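Local coordinates for acetate CoA-transferase subunit beta (Escherichia coli DH5[alpha], PDB 5DBN), which transfers coenzyme A between acyl-CoA thioesters and short-chain carboxylates, for example from acetyl-CoA to acetoacetate, through a covalent enzyme-CoA intermediate, at residues D178-L183 against R202-A207; V103-N108 against I150-T155. All coordinates share one frame; numbering follows the deposited sequence.

Contact 1 (D178-L183 against R202-A207)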
# COMPACT_ATOMS: atom_id res chain seq x y z
N ASP B 178 20.19 17.42 -19.41
CA ASP B 178 21.36 17.52 -18.53
C ASP B 178 21.48 18.91 -17.91
O ASP B 178 22.56 19.52 -17.94
CB ASP B 178 22.63 17.17 -19.30
CG ASP B 178 22.65 15.73 -19.78
OD1 ASP B 178 22.12 14.85 -19.06
OD2 ASP B 178 23.18 15.47 -20.88
N GLY B 179 20.38 19.41 -17.37
CA GLY B 179 20.38 20.67 -16.65
C GLY B 179 20.18 21.90 -17.53
O GLY B 179 19.64 22.91 -17.08
N LYS B 180 20.59 21.79 -18.79
CA LYS B 180 20.54 22.91 -19.72
C LYS B 180 19.26 22.94 -20.55
O LYS B 180 18.71 21.89 -20.90
CB LYS B 180 21.77 22.86 -20.64
CG LYS B 180 23.06 23.14 -19.90
CD LYS B 180 24.25 23.25 -20.83
CE LYS B 180 24.56 21.89 -21.45
NZ LYS B 180 24.98 20.92 -20.39
N MET B 181 18.81 24.15 -20.86
CA MET B 181 17.59 24.37 -21.62
C MET B 181 17.91 24.59 -23.09
O MET B 181 18.75 25.43 -23.44
CB MET B 181 16.84 25.57 -21.05
CG MET B 181 15.48 25.82 -21.67
SD MET B 181 14.71 27.29 -20.96
CE MET B 181 13.07 27.17 -21.67
N TRP B 182 17.25 23.83 -23.96
CA TRP B 182 17.49 23.89 -25.39
C TRP B 182 16.24 24.25 -26.18
O TRP B 182 15.19 23.64 -26.00
CB TRP B 182 18.04 22.54 -25.89
CG TRP B 182 19.45 22.30 -25.49
CD1 TRP B 182 19.89 21.68 -24.36
CD2 TRP B 182 20.62 22.66 -26.23
NE1 TRP B 182 21.27 21.64 -24.35
CE2 TRP B 182 21.74 22.24 -25.49
CE3 TRP B 182 20.83 23.31 -27.46
CZ2 TRP B 182 23.05 22.44 -25.92
CZ3 TRP B 182 22.13 23.51 -27.89
CH2 TRP B 182 23.22 23.08 -27.12
N LEU B 183 16.37 25.24 -27.05
CA LEU B 183 15.32 25.55 -28.02
C LEU B 183 15.48 24.59 -29.19
O LEU B 183 16.42 24.71 -29.98
CB LEU B 183 15.41 27.00 -28.49
CG LEU B 183 14.49 27.40 -29.65
CD1 LEU B 183 13.03 27.23 -29.26
CD2 LEU B 183 14.76 28.83 -30.08
N ARG B 202 17.19 31.90 -20.13
CA ARG B 202 18.39 31.71 -20.93
C ARG B 202 18.38 30.31 -21.55
O ARG B 202 18.19 29.32 -20.85
CB ARG B 202 19.66 31.88 -20.09
CG ARG B 202 19.75 33.17 -19.30
CD ARG B 202 21.03 33.19 -18.49
NE ARG B 202 21.12 34.34 -17.58
CZ ARG B 202 20.58 34.38 -16.37
NH1 ARG B 202 19.89 33.34 -15.89
NH2 ARG B 202 20.72 35.46 -15.62
N PHE B 203 18.57 30.24 -22.86
CA PHE B 203 18.57 28.95 -23.55
C PHE B 203 19.50 28.96 -24.76
O PHE B 203 19.72 30.00 -25.38
CB PHE B 203 17.15 28.58 -24.00
CG PHE B 203 16.55 29.54 -24.98
CD1 PHE B 203 16.78 29.41 -26.34
CD2 PHE B 203 15.74 30.58 -24.54
CE1 PHE B 203 16.23 30.29 -27.24
CE2 PHE B 203 15.18 31.47 -25.44
CZ PHE B 203 15.43 31.32 -26.79
N GLU B 204 20.06 27.79 -25.07
CA GLU B 204 20.88 27.62 -26.26
C GLU B 204 20.02 27.08 -27.39
O GLU B 204 19.09 26.31 -27.16
CB GLU B 204 22.06 26.69 -25.98
CG GLU B 204 23.05 27.24 -24.96
CD GLU B 204 24.28 26.37 -24.81
OE1 GLU B 204 25.17 26.44 -25.68
OE2 GLU B 204 24.35 25.61 -23.81
N VAL B 205 20.34 27.49 -28.61
CA VAL B 205 19.59 27.06 -29.79
C VAL B 205 20.30 25.88 -30.44
O VAL B 205 21.52 25.89 -30.61
CB VAL B 205 19.44 28.20 -30.81
CG1 VAL B 205 18.58 27.76 -31.99
CG2 VAL B 205 18.84 29.44 -30.15
N ALA B 206 19.54 24.85 -30.80
CA ALA B 206 20.09 23.69 -31.48
C ALA B 206 20.66 24.09 -32.83
O ALA B 206 20.04 24.84 -33.58
CB ALA B 206 19.02 22.62 -31.65
N ALA B 207 21.85 23.58 -33.14
CA ALA B 207 22.52 23.90 -34.39
C ALA B 207 21.76 23.34 -35.58
O ALA B 207 21.67 23.99 -36.63
CB ALA B 207 23.95 23.37 -34.38
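Three backbone hydrogen bonds stitch Met181, Leu183, Glu204 and Ala206 together. Leu183 N donates a hydrogen bond to Glu204 O at 2.9 Å; on either side of this bond Met181 O accepts from Glu204 N and Leu183 O accepts from Ala206 N, the last nearly straight at the hydrogen (173°). Trp182 CA also turns its hydrogen to Glu204 O, 3.4 Å away, so that this carbonyl is met by an N-H and a C-H of adjacent residues. The pattern is that of parallel strands, and helix 192-197 lies between them in sequence: a beta-alpha-beta unit that places 204-205 as the outermost strand at this end of the chain's large mixed sheet, next to 180-186.

Trp182 and Glu204 share one face of the pair. Glu204 CB sits over the six-membered ring of the indole, 3.9 Å from its centroid, in a CH-pi contact, while Ala206 N lies at the ring edge in its plane. The Glu204 carboxylate lies along the benzo rim of the indole, planes 27° apart, with OE2 3.8 Å from Lys180 CD; Lys180 NZ stays 5.8 Å from Glu204 OE2, too far for a salt bridge.

Leu183 and Val205 point to the other face, side by side, and both rest on Leu192 of the helix. A chi1 of 62° swings the Phe203 ring alongside Leu183, CD1 coming 3.5 Å from Leu183 CB. Phe174 of strand 172-177 meets the same ring edge-to-face. Met181, its chain fully extended, brings CG to 4.0 Å from Phe203 CB.

Contact 2 (V103-N108 against I150-T155); sequences VDEEAN and ILRRCT
Asp104 OD2 is gripped by two N-H groups, one from each segment: Cys154 N, at 3.0 Å, uses the anti lone pair, and Asn108 ND2 comes in on the syn side at 3.1 Å. The carboxylate stands at the end of a short parallel strand pair, 102-104 beside 150-151, and at the start of a type I beta turn from Asp104 to Ala107. Its other oxygen, OD1, accepts Asn108 N at 2.8 Å and, weakly, Glu106 N. One side chain therefore holds the turn and ties it to the loop after strand 150-151. With chi1 at 59°, CG stands between the backbone N and the carbonyl carbon of Asp104, which turns the carboxylate forward over the turn that follows it.

Between the strands Leu151 N donates to Val103 O at 2.9 Å; just beyond strand 102-104, Glu105 N makes a weak bond to Leu151 O. Glu105 crosses the backbone of Arg152, with CG 3.4 Å from Arg152 O; its carboxylate is paired with Arg202. Asn108 is fixed at its other end by OD1, which accepts the backbone N of His162.

Arg153 bends at chi2 (58°), and its guanidinium passes near the Asp104 carboxylate without forming a salt bridge. Asn108 ND2 lies over one face of that guanidinium, offset toward the rim and 4.0 Å from Arg153 NE.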
# COMPACT_ATOMS: atom_id res chain seq x y z
N VAL B 103 7.56 28.41 -16.09
CA VAL B 103 8.65 27.45 -16.19
C VAL B 103 9.94 28.25 -16.33
O VAL B 103 9.92 29.34 -16.90
CB VAL B 103 8.48 26.49 -17.39
CG1 VAL B 103 9.63 25.50 -17.48
CG2 VAL B 103 7.15 25.76 -17.30
N ASP B 104 11.05 27.74 -15.81
CA ASP B 104 12.32 28.46 -15.92
C ASP B 104 13.49 27.60 -16.38
O ASP B 104 13.36 26.39 -16.58
CB ASP B 104 12.67 29.13 -14.58
CG ASP B 104 12.79 28.14 -13.43
OD1 ASP B 104 13.12 26.96 -13.66
OD2 ASP B 104 12.57 28.56 -12.27
N GLU B 105 14.63 28.25 -16.58
CA GLU B 105 15.83 27.62 -17.13
C GLU B 105 16.33 26.46 -16.27
O GLU B 105 17.03 25.58 -16.77
CB GLU B 105 16.94 28.67 -17.28
CG GLU B 105 17.38 29.30 -15.97
CD GLU B 105 18.28 30.51 -16.16
OE1 GLU B 105 18.05 31.28 -17.12
OE2 GLU B 105 19.20 30.70 -15.34
N GLU B 106 15.97 26.47 -14.99
CA GLU B 106 16.35 25.39 -14.08
C GLU B 106 15.31 24.28 -14.09
O GLU B 106 15.31 23.41 -13.22
CB GLU B 106 16.54 25.93 -12.66
CG GLU B 106 17.63 26.98 -12.55
CD GLU B 106 19.01 26.44 -12.89
OE1 GLU B 106 19.28 25.26 -12.57
OE2 GLU B 106 19.81 27.18 -13.49
N ALA B 107 14.42 24.32 -15.08
CA ALA B 107 13.38 23.30 -15.26
C ALA B 107 12.40 23.24 -14.08
O ALA B 107 11.69 22.24 -13.92
CB ALA B 107 14.02 21.93 -15.49
N ASN B 108 12.35 24.29 -13.28
CA ASN B 108 11.36 24.37 -12.20
C ASN B 108 9.98 24.63 -12.79
O ASN B 108 9.86 25.16 -13.89
CB ASN B 108 11.73 25.46 -11.20
CG ASN B 108 13.12 25.29 -10.62
OD1 ASN B 108 13.57 24.17 -10.39
ND2 ASN B 108 13.80 26.40 -10.36
N ILE B 150 7.91 32.11 -19.33
CA ILE B 150 9.14 31.33 -19.38
C ILE B 150 10.29 32.20 -18.86
O ILE B 150 10.84 33.02 -19.60
CB ILE B 150 9.43 30.83 -20.81
CG1 ILE B 150 8.20 30.08 -21.35
CG2 ILE B 150 10.65 29.93 -20.82
CD1 ILE B 150 8.30 29.67 -22.80
N LEU B 151 10.65 32.01 -17.59
CA LEU B 151 11.52 32.95 -16.88
C LEU B 151 12.89 32.39 -16.50
O LEU B 151 13.18 31.22 -16.72
CB LEU B 151 10.80 33.42 -15.61
CG LEU B 151 9.37 33.94 -15.80
CD1 LEU B 151 8.72 34.23 -14.46
CD2 LEU B 151 9.36 35.18 -16.69
N ARG B 152 13.73 33.25 -15.93
CA ARG B 152 15.00 32.80 -15.36
C ARG B 152 14.77 32.02 -14.08
O ARG B 152 15.44 31.03 -13.80
CB ARG B 152 15.92 33.99 -15.09
CG ARG B 152 16.45 34.67 -16.34
CD ARG B 152 17.36 35.83 -15.99
NE ARG B 152 17.94 36.44 -17.19
CZ ARG B 152 18.85 37.41 -17.17
NH1 ARG B 152 19.30 37.88 -16.01
NH2 ARG B 152 19.32 37.90 -18.31
N ARG B 153 13.80 32.49 -13.30
CA ARG B 153 13.43 31.85 -12.05
C ARG B 153 11.96 32.12 -11.78
O ARG B 153 11.52 33.27 -11.84
CB ARG B 153 14.30 32.36 -10.90
CG ARG B 153 13.93 31.81 -9.52
CD ARG B 153 14.01 30.29 -9.48
NE ARG B 153 13.91 29.75 -8.12
CZ ARG B 153 12.76 29.47 -7.50
NH1 ARG B 153 11.60 29.68 -8.10
NH2 ARG B 153 12.79 28.99 -6.27
N CYS B 154 11.20 31.07 -11.49
CA CYS B 154 9.78 31.21 -11.19
C CYS B 154 9.60 32.15 -10.00
O CYS B 154 10.33 32.04 -9.01
CB CYS B 154 9.15 29.85 -10.90
SG CYS B 154 9.08 28.74 -12.32
N THR B 155 8.64 33.06 -10.10
CA THR B 155 8.35 33.98 -9.00
C THR B 155 7.15 33.45 -8.21
O THR B 155 6.97 33.79 -7.04
CB THR B 155 8.06 35.41 -9.50
OG1 THR B 155 7.94 36.30 -8.39
CG2 THR B 155 6.80 35.46 -10.34

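Overall arrangement
Both segments of contact 2 precede the second segment of contact 1, and indeed the first, in the chain, yet the two contacts touch, their centres about 13 Å apart. A salt bridge joins them: Arg202 NH1 of contact 1 reaches Glu105 OE2 of contact 2 at 2.8 Å. An apolar link adds to this: Met181 packs its CE 3.8 Å from Ile150 CG2, and its SD lies against Glu105 CA. The small three-stranded sheet of contact 2 is thus held against the last two strands, 180-186 and 204-205, at one end of the large sheet. Both contacts lie away from Glu46, the predicted active-site residue.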